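Local coordinates for putative uncharacterized protein (Chaetomium thermophilum, PDB 4XRI) that probably carries protein cargo into the nucleus as a flexible HEAT-repeat transport receptor of the importin-beta family, and is likely to bind a small GTPase, at residues L674-T679 / L715-D720; R685-C690 / S723-H728; P653-A658 / D691-Y696. The protein carries 2 engineered substitutions. One frame throughout, in Å; residues are numbered along the deposited sequence.

Interaction 1 of 3, residues L674-T679 / L715-D720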
ATOM      1  N   LEU A 674     -20.013   6.672  11.878  1.00 39.78           N
ATOM      2  CA  LEU A 674     -21.432   6.994  11.762  1.00 40.85           C
ATOM      3  C   LEU A 674     -21.950   7.700  13.012  1.00 40.32           C
ATOM      4  O   LEU A 674     -22.809   8.576  12.924  1.00 37.28           O
ATOM      5  CB  LEU A 674     -22.255   5.729  11.497  1.00 41.23           C
ATOM      6  CG  LEU A 674     -22.876   5.596  10.105  1.00 45.54           C
ATOM      7  CD1 LEU A 674     -23.804   6.770   9.820  1.00 40.10           C
ATOM      8  CD2 LEU A 674     -21.793   5.491   9.039  1.00 54.97           C
ATOM      9  N   VAL A 675     -21.433   7.312  14.174  1.00 38.47           N
ATOM     10  CA  VAL A 675     -21.827   7.954  15.426  1.00 41.07           C
ATOM     11  C   VAL A 675     -21.388   9.411  15.420  1.00 38.22           C
ATOM     12  O   VAL A 675     -22.128  10.298  15.845  1.00 43.33           O
ATOM     13  CB  VAL A 675     -21.231   7.245  16.658  1.00 35.87           C
ATOM     14  CG1 VAL A 675     -21.656   7.960  17.937  1.00 32.40           C
ATOM     15  CG2 VAL A 675     -21.673   5.790  16.693  1.00 32.99           C
ATOM     16  N   SER A 676     -20.175   9.646  14.929  1.00 41.79           N
ATOM     17  CA  SER A 676     -19.668  11.003  14.758  1.00 32.24           C
ATOM     18  C   SER A 676     -20.556  11.792  13.805  1.00 39.49           C
ATOM     19  O   SER A 676     -20.920  12.934  14.084  1.00 41.21           O
ATOM     20  CB  SER A 676     -18.228  10.988  14.240  1.00 41.77           C
ATOM     21  OG  SER A 676     -17.317  10.707  15.288  1.00 48.40           O
ATOM     22  N   ASP A 677     -20.902  11.169  12.682  1.00 34.55           N
ATOM     23  CA  ASP A 677     -21.779  11.785  11.692  1.00 40.20           C
ATOM     24  C   ASP A 677     -23.125  12.173  12.294  1.00 41.80           C
ATOM     25  O   ASP A 677     -23.580  13.305  12.139  1.00 46.56           O
ATOM     26  CB  ASP A 677     -21.999  10.841  10.507  1.00 44.16           C
ATOM     27  CG  ASP A 677     -20.743  10.627   9.695  1.00 49.13           C
ATOM     28  OD1 ASP A 677     -19.944  11.578   9.583  1.00 58.15           O
ATOM     29  OD2 ASP A 677     -20.557   9.509   9.168  1.00 47.88           O
ATOM     30  N   VAL A 678     -23.752  11.223  12.980  1.00 42.84           N
ATOM     31  CA  VAL A 678     -25.085  11.419  13.536  1.00 41.33           C
ATOM     32  C   VAL A 678     -25.120  12.503  14.617  1.00 39.16           C
ATOM     33  O   VAL A 678     -26.033  13.330  14.641  1.00 40.87           O
ATOM     34  CB  VAL A 678     -25.635  10.096  14.114  1.00 45.28           C
ATOM     35  CG1 VAL A 678     -26.839  10.349  15.008  1.00 42.26           C
ATOM     36  CG2 VAL A 678     -26.000   9.140  12.985  1.00 46.72           C
ATOM     37  N   THR A 679     -24.128  12.504  15.502  1.00 39.63           N
ATOM     38  CA  THR A 679     -24.086  13.478  16.589  1.00 43.46           C
ATOM     39  C   THR A 679     -23.789  14.881  16.071  1.00 45.20           C
ATOM     40  O   THR A 679     -24.305  15.869  16.596  1.00 39.08           O
ATOM     41  CB  THR A 679     -23.036  13.101  17.652  1.00 42.61           C
ATOM     42  OG1 THR A 679     -21.752  12.950  17.034  1.00 44.61           O
ATOM     43  CG2 THR A 679     -23.421  11.802  18.336  1.00 35.48           C
ATOM     44  N   LEU A 715     -12.083   8.111  20.409  1.00 29.44           N
ATOM     45  CA  LEU A 715     -11.800   9.322  21.172  1.00 36.02           C
ATOM     46  C   LEU A 715     -12.328  10.552  20.450  1.00 38.37           C
ATOM     47  O   LEU A 715     -12.909  11.443  21.069  1.00 35.06           O
ATOM     48  CB  LEU A 715     -10.301   9.463  21.427  1.00 36.20           C
ATOM     49  CG  LEU A 715      -9.658   8.289  22.167  1.00 39.61           C
ATOM     50  CD1 LEU A 715      -8.214   8.601  22.501  1.00 38.31           C
ATOM     51  CD2 LEU A 715     -10.449   7.934  23.423  1.00 36.00           C
ATOM     52  N   GLN A 716     -12.124  10.592  19.135  1.00 33.46           N
ATOM     53  CA  GLN A 716     -12.690  11.648  18.301  1.00 33.33           C
ATOM     54  C   GLN A 716     -14.201  11.668  18.473  1.00 30.85           C
ATOM     55  O   GLN A 716     -14.825  12.727  18.541  1.00 36.14           O
ATOM     56  CB  GLN A 716     -12.324  11.445  16.825  1.00 38.45           C
ATOM     57  CG  GLN A 716     -13.018  12.412  15.885  1.00 43.02           C
ATOM     58  CD  GLN A 716     -12.817  12.056  14.418  1.00 54.99           C
ATOM     59  OE1 GLN A 716     -11.779  11.518  14.025  1.00 53.76           O
ATOM     60  NE2 GLN A 716     -13.820  12.355  13.602  1.00 58.29           N
ATOM     61  N   CYS A 717     -14.775  10.474  18.560  1.00 33.56           N
ATOM     62  CA  CYS A 717     -16.206  10.309  18.753  1.00 35.59           C
ATOM     63  C   CYS A 717     -16.667  10.886  20.093  1.00 33.85           C
ATOM     64  O   CYS A 717     -17.725  11.518  20.172  1.00 34.96           O
ATOM     65  CB  CYS A 717     -16.567   8.830  18.658  1.00 41.08           C
ATOM     66  SG  CYS A 717     -18.287   8.514  18.329  1.00 48.00           S
ATOM     67  N   PHE A 718     -15.869  10.663  21.136  1.00 33.03           N
ATOM     68  CA  PHE A 718     -16.131  11.246  22.454  1.00 32.40           C
ATOM     69  C   PHE A 718     -16.287  12.758  22.351  1.00 39.38           C
ATOM     70  O   PHE A 718     -17.150  13.350  22.993  1.00 33.61           O
ATOM     71  CB  PHE A 718     -15.007  10.912  23.443  1.00 31.86           C
ATOM     72  CG  PHE A 718     -15.029   9.493  23.937  1.00 30.79           C
ATOM     73  CD1 PHE A 718     -16.180   8.726  23.855  1.00 32.19           C
ATOM     74  CD2 PHE A 718     -13.894   8.930  24.498  1.00 34.50           C
ATOM     75  CE1 PHE A 718     -16.192   7.422  24.317  1.00 29.03           C
ATOM     76  CE2 PHE A 718     -13.901   7.629  24.961  1.00 36.68           C
ATOM     77  CZ  PHE A 718     -15.052   6.873  24.869  1.00 37.38           C
ATOM     78  N   GLY A 719     -15.441  13.371  21.533  1.00 31.77           N
ATOM     79  CA  GLY A 719     -15.472  14.804  21.324  1.00 31.06           C
ATOM     80  C   GLY A 719     -16.768  15.263  20.692  1.00 35.05           C
ATOM     81  O   GLY A 719     -17.349  16.259  21.110  1.00 37.23           O
ATOM     82  N   ASP A 720     -17.224  14.526  19.684  1.00 38.15           N
ATOM     83  CA  ASP A 720     -18.475  14.844  19.000  1.00 38.15           C
ATOM     84  C   ASP A 720     -19.689  14.681  19.911  1.00 36.13           C
ATOM     85  O   ASP A 720     -20.617  15.493  19.871  1.00 39.29           O
ATOM     86  CB  ASP A 720     -18.639  13.968  17.758  1.00 38.39           C
ATOM     87  CG  ASP A 720     -17.586  14.249  16.705  1.00 38.17           C
ATOM     88  OD1 ASP A 720     -17.281  15.436  16.472  1.00 41.57           O
ATOM     89  OD2 ASP A 720     -17.062  13.286  16.111  1.00 40.80           O
TER
HETATM   90  O   HOH W   1     -21.253  16.945  17.693  1.00 51.17           O
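S676 and D720 meet because each holds its polar end back over its own backbone N: S676 OG (chi1 -78°) and D720 CG (chi1 -65°) both stand anti to the carbonyl carbon, and from there the two groups face each other across the seam between their helices. S676 OG donates to D720 OD2 at 2.7 Å, taking the anti lone pair, the one turned away from OD1. The other oxygen, OD1, forms a salt bridge with R680, so helix 665-682 holds the carboxylate by both of its oxygens and should fix its rotation. Serine suits its place because its hydroxyl is short: the CA atoms of S676 and C717 are only 5.3 Å apart, and OG passes close beside C717 on its way to the acid.

The two segments run almost parallel, at 14° with their axes 9.0 Å apart, as helices two places apart in chain order do in the stacked layers of a HEAT-repeat solenoid. Toward helix 690-701 the contact is apolar. V675 CG1 rests on C717 SG at 3.4 Å, where the slim thiol fits against one methyl of the branched valine, while F693 and L697 of helix 690-701 touch V675 and C717 respectively. With an alanine in place of D720, S676 OG would probably lose its acceptor and R680 its salt-bridge mate, in a seam that is largely buried.

One turn on, T679 crosses D720 at about a right angle, its OG1 lying 3.4 Å from D720 CB. That hydroxyl is turned back toward the carbonyl oxygens of V675 and S676 in its own helix, which suits a threonine inside a helix. A water donates to D720 O at 2.7 Å and reaches more weakly to T679 O.

Interaction 2 of 3, residues R685-C690 / S723-H728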
ATOM      1  N   ARG A 685     -30.223  16.902  19.191  1.00 43.16           N
ATOM      2  CA  ARG A 685     -31.303  15.979  18.866  1.00 46.00           C
ATOM      3  C   ARG A 685     -30.842  14.523  18.982  1.00 45.25           C
ATOM      4  O   ARG A 685     -31.658  13.604  19.078  1.00 41.75           O
ATOM      5  CB  ARG A 685     -31.828  16.266  17.456  1.00 52.47           C
ATOM      6  CG  ARG A 685     -33.025  15.435  17.032  1.00 56.31           C
ATOM      7  CD  ARG A 685     -34.154  15.533  18.040  1.00 56.82           C
ATOM      8  NE  ARG A 685     -35.306  14.718  17.665  1.00 57.27           N
ATOM      9  CZ  ARG A 685     -35.434  13.426  17.951  1.00 59.92           C
ATOM     10  NH1 ARG A 685     -36.521  12.767  17.570  1.00 62.96           N
ATOM     11  NH2 ARG A 685     -34.477  12.796  18.614  1.00 51.58           N
ATOM     12  N   SER A 686     -29.529  14.321  18.988  1.00 42.11           N
ATOM     13  CA  SER A 686     -28.953  12.982  19.067  1.00 42.96           C
ATOM     14  C   SER A 686     -28.665  12.563  20.508  1.00 37.67           C
ATOM     15  O   SER A 686     -28.357  11.401  20.775  1.00 41.22           O
ATOM     16  CB  SER A 686     -27.667  12.910  18.243  1.00 46.23           C
ATOM     17  OG  SER A 686     -26.638  13.678  18.841  1.00 44.91           O
ATOM     18  N   GLN A 687     -28.770  13.519  21.428  1.00 41.23           N
ATOM     19  CA  GLN A 687     -28.486  13.292  22.849  1.00 39.32           C
ATOM     20  C   GLN A 687     -29.172  12.065  23.471  1.00 39.44           C
ATOM     21  O   GLN A 687     -28.550  11.357  24.261  1.00 39.77           O
ATOM     22  CB  GLN A 687     -28.863  14.541  23.658  1.00 41.29           C
ATOM     23  CG  GLN A 687     -28.543  14.472  25.154  1.00 38.13           C
ATOM     24  CD  GLN A 687     -29.659  13.851  25.978  1.00 43.54           C
ATOM     25  OE1 GLN A 687     -30.842  14.057  25.702  1.00 51.64           O
ATOM     26  NE2 GLN A 687     -29.285  13.072  26.985  1.00 33.61           N
ATOM     27  N   PRO A 688     -30.454  11.809  23.136  1.00 40.94           N
ATOM     28  CA  PRO A 688     -31.078  10.630  23.751  1.00 41.99           C
ATOM     29  C   PRO A 688     -30.453   9.280  23.378  1.00 45.41           C
ATOM     30  O   PRO A 688     -30.762   8.279  24.026  1.00 45.33           O
ATOM     31  CB  PRO A 688     -32.522  10.703  23.238  1.00 50.07           C
ATOM     32  CG  PRO A 688     -32.756  12.140  23.005  1.00 52.77           C
ATOM     33  CD  PRO A 688     -31.461  12.657  22.470  1.00 47.72           C
ATOM     34  N   TYR A 689     -29.598   9.244  22.361  1.00 41.70           N
ATOM     35  CA  TYR A 689     -29.001   7.986  21.920  1.00 39.60           C
ATOM     36  C   TYR A 689     -27.550   7.853  22.362  1.00 38.03           C
ATOM     37  O   TYR A 689     -26.915   6.822  22.136  1.00 39.81           O
ATOM     38  CB  TYR A 689     -29.077   7.861  20.398  1.00 39.39           C
ATOM     39  CG  TYR A 689     -30.427   8.202  19.818  1.00 40.07           C
ATOM     40  CD1 TYR A 689     -31.436   7.251  19.748  1.00 45.02           C
ATOM     41  CD2 TYR A 689     -30.692   9.477  19.335  1.00 44.46           C
ATOM     42  CE1 TYR A 689     -32.674   7.562  19.216  1.00 45.99           C
ATOM     43  CE2 TYR A 689     -31.924   9.798  18.800  1.00 46.19           C
ATOM     44  CZ  TYR A 689     -32.911   8.837  18.745  1.00 51.97           C
ATOM     45  OH  TYR A 689     -34.138   9.152  18.213  1.00 67.87           O
ATOM     46  N   CYS A 690     -27.030   8.898  22.994  1.00 42.01           N
ATOM     47  CA  CYS A 690     -25.603   8.973  23.276  1.00 34.40           C
ATOM     48  C   CYS A 690     -25.151   8.107  24.447  1.00 36.94           C
ATOM     49  O   CYS A 690     -23.977   7.752  24.531  1.00 43.39           O
ATOM     50  CB  CYS A 690     -25.200  10.425  23.522  1.00 28.88           C
ATOM     51  SG  CYS A 690     -25.115  11.393  22.002  1.00 37.56           S
ATOM     52  N   SER A 723     -19.902  17.572  22.396  1.00 38.58           N
ATOM     53  CA  SER A 723     -20.458  18.748  21.735  1.00 41.33           C
ATOM     54  C   SER A 723     -21.973  18.651  21.610  1.00 37.57           C
ATOM     55  O   SER A 723     -22.685  19.645  21.758  1.00 40.35           O
ATOM     56  CB  SER A 723     -19.840  18.932  20.346  1.00 45.18           C
ATOM     57  OG  SER A 723     -18.523  19.439  20.434  1.00 51.61           O
ATOM     58  N   ALA A 724     -22.459  17.446  21.342  1.00 35.74           N
ATOM     59  CA  ALA A 724     -23.879  17.230  21.109  1.00 38.05           C
ATOM     60  C   ALA A 724     -24.708  17.317  22.387  1.00 45.53           C
ATOM     61  O   ALA A 724     -25.821  17.844  22.371  1.00 44.56           O
ATOM     62  CB  ALA A 724     -24.097  15.879  20.435  1.00 35.50           C
ATOM     63  N   ILE A 725     -24.176  16.802  23.492  1.00 42.21           N
ATOM     64  CA  ILE A 725     -24.970  16.668  24.709  1.00 39.45           C
ATOM     65  C   ILE A 725     -24.603  17.667  25.806  1.00 40.94           C
ATOM     66  O   ILE A 725     -25.250  17.701  26.852  1.00 39.90           O
ATOM     67  CB  ILE A 725     -24.852  15.246  25.283  1.00 37.35           C
ATOM     68  CG1 ILE A 725     -23.490  15.035  25.946  1.00 33.73           C
ATOM     69  CG2 ILE A 725     -25.077  14.215  24.189  1.00 34.24           C
ATOM     70  CD1 ILE A 725     -23.337  13.663  26.571  1.00 35.28           C
ATOM     71  N   GLY A 726     -23.569  18.469  25.564  1.00 33.54           N
ATOM     72  CA  GLY A 726     -23.168  19.528  26.476  1.00 31.61           C
ATOM     73  C   GLY A 726     -23.003  19.120  27.931  1.00 44.92           C
ATOM     74  O   GLY A 726     -22.167  18.279  28.263  1.00 37.29           O
ATOM     75  N   GLY A 727     -23.816  19.719  28.798  1.00 38.00           N
ATOM     76  CA  GLY A 727     -23.753  19.478  30.229  1.00 34.04           C
ATOM     77  C   GLY A 727     -24.012  18.039  30.632  1.00 36.71           C
ATOM     78  O   GLY A 727     -23.613  17.608  31.712  1.00 36.81           O
ATOM     79  N   HIS A 728     -24.690  17.293  29.763  1.00 35.76           N
ATOM     80  CA  HIS A 728     -24.937  15.874  29.999  1.00 41.35           C
ATOM     81  C   HIS A 728     -23.639  15.091  30.144  1.00 39.97           C
ATOM     82  O   HIS A 728     -23.590  14.086  30.851  1.00 39.94           O
ATOM     83  CB  HIS A 728     -25.762  15.268  28.864  1.00 40.04           C
ATOM     84  CG  HIS A 728     -27.223  15.575  28.938  1.00 39.62           C
ATOM     85  ND1 HIS A 728     -27.800  16.627  28.262  1.00 45.53           N
ATOM     86  CD2 HIS A 728     -28.230  14.955  29.599  1.00 32.58           C
ATOM     87  CE1 HIS A 728     -29.099  16.646  28.507  1.00 43.21           C
ATOM     88  NE2 HIS A 728     -29.384  15.642  29.314  1.00 44.16           N
TER
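The side-chain amide of Q687 lies flat over one face of the H728 imidazole, the two planes only 18° apart. Its NE2 is set toward the rim of the ring, 3.4 Å from H728 CD2. Closer to the backbone, Q687 CG also sits above the ring, 4.0 Å from its centroid and 17° off the normal, a CH-pi contact, so methylene and amide together follow the same face. The bend that allows this is at the second torsion (chi2 -88°), which turns the amide aside from the line of CB and CG and lays it along the ring.

Next to this pair, Q687 crosses I725 at about a right angle, and its CG meets I725 CG2 at 3.6 Å. I725 CG2 also touches C690 SG, at 3.6 Å, so a beta-branched isoleucine serves two neighbours with one branch. One residue earlier in both segments, S686 OG lies 3.7 Å from A724 CB; that hydroxyl bonds to G683 O, and what it offers A724 is contact alone, for which a small methyl is well shaped.

Residues 723-725 end helix 711-725. G726 leaves the helix with positive phi, a conformation easily reached without a CB, and the chain then enters a 3-10 segment. H728, within it, binds back to the helix end: its ND1 donates to I725 O at 3.1 Å, with the oxygen in the ring plane, and its backbone N bonds to the same oxygen. Thus the loop linking helices 665-682 and 690-701 packs, beside T679, on this end within the HEAT-repeat stack.

The bond to I725 O probably helps to orient the ring, with a face to Q687. With no hydrogen bond across, the loop and the helix end are held by dispersion and amide-aromatic stacking.

Interaction 3 of 3, residues P653-A658 / D691-Y696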
ATOM      1  N   PRO A 653     -30.629   0.530  16.290  1.00 34.44           N
ATOM      2  CA  PRO A 653     -30.223  -0.846  16.614  1.00 42.01           C
ATOM      3  C   PRO A 653     -29.226  -1.454  15.621  1.00 44.68           C
ATOM      4  O   PRO A 653     -28.352  -2.219  16.033  1.00 43.50           O
ATOM      5  CB  PRO A 653     -31.551  -1.612  16.587  1.00 43.18           C
ATOM      6  CG  PRO A 653     -32.562  -0.594  16.950  1.00 43.03           C
ATOM      7  CD  PRO A 653     -32.097   0.662  16.278  1.00 42.13           C
ATOM      8  N   PHE A 654     -29.352  -1.124  14.341  1.00 35.80           N
ATOM      9  CA  PHE A 654     -28.381  -1.581  13.350  1.00 33.47           C
ATOM     10  C   PHE A 654     -27.017  -0.964  13.630  1.00 38.60           C
ATOM     11  O   PHE A 654     -25.987  -1.629  13.526  1.00 35.31           O
ATOM     12  CB  PHE A 654     -28.834  -1.228  11.933  1.00 37.54           C
ATOM     13  CG  PHE A 654     -29.990  -2.049  11.440  1.00 39.38           C
ATOM     14  CD1 PHE A 654     -29.774  -3.257  10.797  1.00 37.57           C
ATOM     15  CD2 PHE A 654     -31.291  -1.609  11.607  1.00 37.49           C
ATOM     16  CE1 PHE A 654     -30.836  -4.012  10.335  1.00 38.75           C
ATOM     17  CE2 PHE A 654     -32.356  -2.358  11.146  1.00 38.35           C
ATOM     18  CZ  PHE A 654     -32.129  -3.564  10.512  1.00 38.97           C
ATOM     19  N   LEU A 655     -27.025   0.314  13.990  1.00 34.15           N
ATOM     20  CA  LEU A 655     -25.802   1.034  14.317  1.00 31.74           C
ATOM     21  C   LEU A 655     -25.140   0.453  15.563  1.00 35.83           C
ATOM     22  O   LEU A 655     -23.926   0.240  15.587  1.00 35.84           O
ATOM     23  CB  LEU A 655     -26.099   2.520  14.519  1.00 30.41           C
ATOM     24  CG  LEU A 655     -24.903   3.419  14.836  1.00 33.35           C
ATOM     25  CD1 LEU A 655     -23.810   3.226  13.801  1.00 38.06           C
ATOM     26  CD2 LEU A 655     -25.333   4.877  14.899  1.00 36.66           C
ATOM     27  N   TYR A 656     -25.946   0.198  16.590  1.00 37.52           N
ATOM     28  CA  TYR A 656     -25.467  -0.422  17.822  1.00 39.39           C
ATOM     29  C   TYR A 656     -24.763  -1.747  17.544  1.00 40.61           C
ATOM     30  O   TYR A 656     -23.681  -2.011  18.065  1.00 40.73           O
ATOM     31  CB  TYR A 656     -26.625  -0.664  18.797  1.00 37.27           C
ATOM     32  CG  TYR A 656     -27.319   0.586  19.284  1.00 38.55           C
ATOM     33  CD1 TYR A 656     -26.653   1.805  19.336  1.00 42.85           C
ATOM     34  CD2 TYR A 656     -28.645   0.545  19.695  1.00 38.50           C
ATOM     35  CE1 TYR A 656     -27.291   2.949  19.784  1.00 38.77           C
ATOM     36  CE2 TYR A 656     -29.291   1.680  20.143  1.00 45.86           C
ATOM     37  CZ  TYR A 656     -28.610   2.878  20.185  1.00 43.93           C
ATOM     38  OH  TYR A 656     -29.252   4.010  20.633  1.00 45.56           O
ATOM     39  N   ASN A 657     -25.389  -2.572  16.714  1.00 44.61           N
ATOM     40  CA  ASN A 657     -24.883  -3.908  16.429  1.00 45.26           C
ATOM     41  C   ASN A 657     -23.558  -3.869  15.683  1.00 42.77           C
ATOM     42  O   ASN A 657     -22.669  -4.682  15.934  1.00 40.29           O
ATOM     43  CB  ASN A 657     -25.911  -4.701  15.626  1.00 48.08           C
ATOM     44  CG  ASN A 657     -25.723  -6.194  15.764  1.00 58.42           C
ATOM     45  OD1 ASN A 657     -25.249  -6.861  14.843  1.00 52.40           O
ATOM     46  ND2 ASN A 657     -26.083  -6.731  16.927  1.00 54.06           N
ATOM     47  N   ALA A 658     -23.432  -2.916  14.766  1.00 38.61           N
ATOM     48  CA  ALA A 658     -22.184  -2.714  14.042  1.00 44.61           C
ATOM     49  C   ALA A 658     -21.093  -2.238  14.995  1.00 43.56           C
ATOM     50  O   ALA A 658     -19.940  -2.659  14.896  1.00 38.06           O
ATOM     51  CB  ALA A 658     -22.379  -1.719  12.908  1.00 43.69           C
ATOM     52  N   ASP A 691     -26.067   7.759  25.346  1.00 30.10           N
ATOM     53  CA  ASP A 691     -25.711   6.869  26.447  1.00 38.09           C
ATOM     54  C   ASP A 691     -25.453   5.466  25.915  1.00 37.77           C
ATOM     55  O   ASP A 691     -24.540   4.774  26.367  1.00 40.88           O
ATOM     56  CB  ASP A 691     -26.801   6.833  27.519  1.00 43.28           C
ATOM     57  CG  ASP A 691     -26.351   6.109  28.778  1.00 49.03           C
ATOM     58  OD1 ASP A 691     -25.452   6.628  29.474  1.00 49.21           O
ATOM     59  OD2 ASP A 691     -26.893   5.023  29.074  1.00 57.29           O
ATOM     60  N   ASN A 692     -26.274   5.053  24.954  1.00 35.83           N
ATOM     61  CA  ASN A 692     -26.076   3.782  24.270  1.00 37.49           C
ATOM     62  C   ASN A 692     -24.776   3.790  23.478  1.00 35.10           C
ATOM     63  O   ASN A 692     -24.037   2.805  23.473  1.00 37.31           O
ATOM     64  CB  ASN A 692     -27.255   3.477  23.347  1.00 43.34           C
ATOM     65  CG  ASN A 692     -28.471   2.986  24.102  1.00 52.89           C
ATOM     66  OD1 ASN A 692     -28.349   2.264  25.090  1.00 63.36           O
ATOM     67  ND2 ASN A 692     -29.652   3.373  23.637  1.00 47.41           N
ATOM     68  N   PHE A 693     -24.503   4.911  22.817  1.00 31.46           N
ATOM     69  CA  PHE A 693     -23.254   5.095  22.090  1.00 35.14           C
ATOM     70  C   PHE A 693     -22.061   4.931  23.020  1.00 37.11           C
ATOM     71  O   PHE A 693     -21.153   4.147  22.745  1.00 35.39           O
ATOM     72  CB  PHE A 693     -23.204   6.473  21.425  1.00 33.80           C
ATOM     73  CG  PHE A 693     -24.149   6.629  20.268  1.00 37.66           C
ATOM     74  CD1 PHE A 693     -24.619   5.521  19.580  1.00 34.22           C
ATOM     75  CD2 PHE A 693     -24.567   7.886  19.867  1.00 37.90           C
ATOM     76  CE1 PHE A 693     -25.489   5.666  18.517  1.00 42.92           C
ATOM     77  CE2 PHE A 693     -25.435   8.038  18.805  1.00 40.61           C
ATOM     78  CZ  PHE A 693     -25.899   6.927  18.130  1.00 43.29           C
ATOM     79  N   MET A 694     -22.076   5.681  24.121  1.00 33.98           N
ATOM     80  CA  MET A 694     -20.985   5.658  25.091  1.00 29.96           C
ATOM     81  C   MET A 694     -20.726   4.253  25.624  1.00 35.92           C
ATOM     82  O   MET A 694     -19.574   3.837  25.758  1.00 38.18           O
ATOM     83  CB  MET A 694     -21.277   6.611  26.254  1.00 37.13           C
ATOM     84  CG  MET A 694     -21.191   8.089  25.891  1.00 38.39           C
ATOM     85  SD  MET A 694     -19.551   8.582  25.322  1.00 36.79           S
ATOM     86  CE  MET A 694     -18.587   8.300  26.805  1.00 34.74           C
ATOM     87  N   ASN A 695     -21.797   3.525  25.926  1.00 31.86           N
ATOM     88  CA  ASN A 695     -21.674   2.160  26.420  1.00 34.90           C
ATOM     89  C   ASN A 695     -20.948   1.249  25.433  1.00 36.43           C
ATOM     90  O   ASN A 695     -20.084   0.460  25.825  1.00 35.69           O
ATOM     91  CB  ASN A 695     -23.052   1.584  26.743  1.00 33.38           C
ATOM     92  CG  ASN A 695     -23.641   2.162  28.014  1.00 46.39           C
ATOM     93  OD1 ASN A 695     -22.935   2.766  28.822  1.00 48.35           O
ATOM     94  ND2 ASN A 695     -24.941   1.977  28.200  1.00 45.16           N
ATOM     95  N   TYR A 696     -21.288   1.371  24.154  1.00 37.14           N
ATOM     96  CA  TYR A 696     -20.630   0.576  23.121  1.00 38.91           C
ATOM     97  C   TYR A 696     -19.191   1.025  22.894  1.00 42.05           C
ATOM     98  O   TYR A 696     -18.290   0.197  22.743  1.00 39.28           O
ATOM     99  CB  TYR A 696     -21.409   0.642  21.806  1.00 35.75           C
ATOM    100  CG  TYR A 696     -22.543  -0.353  21.720  1.00 37.10           C
ATOM    101  CD1 TYR A 696     -22.301  -1.684  21.403  1.00 38.37           C
ATOM    102  CD2 TYR A 696     -23.854   0.035  21.957  1.00 46.07           C
ATOM    103  CE1 TYR A 696     -23.332  -2.599  21.323  1.00 40.64           C
ATOM    104  CE2 TYR A 696     -24.892  -0.875  21.882  1.00 44.68           C
ATOM    105  CZ  TYR A 696     -24.625  -2.188  21.562  1.00 46.66           C
ATOM    106  OH  TYR A 696     -25.653  -3.098  21.486  1.00 51.41           O
TER
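Y656 is at the centre of an aromatic cluster with F693 and Y696, its ring also meeting N692. Its CE1 comes within 3.5 Å of F693 CE1, and the two ring planes stand at 68°, with the edge of Y656 next to F693. Against Y696 the planes are nearly parallel, 11° apart, yet slid so far that the rings barely overlap; what packs there is Y656 CB against Y696 CE2 at 3.5 Å. The backbone also takes part: Y656 O lies over a face of the Y696 ring, 3.3 Å from CE1.

At the outer end of the tyrosine, N692 ND2 donates to Y656 OH at 3.1 Å, tilted from the amide plane. Tyrosine therefore suits its site twice, as an aromatic ring packed against F693 and as an acceptor for N692.

Further in, L655 reaches F693 through CD2, 3.7 Å from F693 CE1, because its CG stands opposite the backbone N (chi1 -179°), which carries CD2 across toward F693.

The segments run nearly parallel, 10.4 Å between axes, like neighbouring layers of a HEAT-repeat stack. Helix 665-682 lies behind the seam, with A671 and L674 against L655, while I721 of helix 711-725 packs on F693.

Followed from the N terminus, the chain opens interaction 3 at 653-658, interaction 1 at 674-679 and interaction 2 at 685-690, then closes them in the same order at 691-696, 715-720 and 723-728. Every pair therefore crosses and none nests. Interaction 3 brings helix 690-701 back beside helix 648-660, and interaction 1 brings helix 711-725 beside helix 665-682, each skipping one helix. Interaction 2 joins the loop between helices 665-682 and 690-701 to the end of helix 711-725. F718 packs on M694 between interactions 1 and 3, T679 on S686 between 1 and 2, and Y689 on Y656 between 2 and 3, making four successive helices one packed unit.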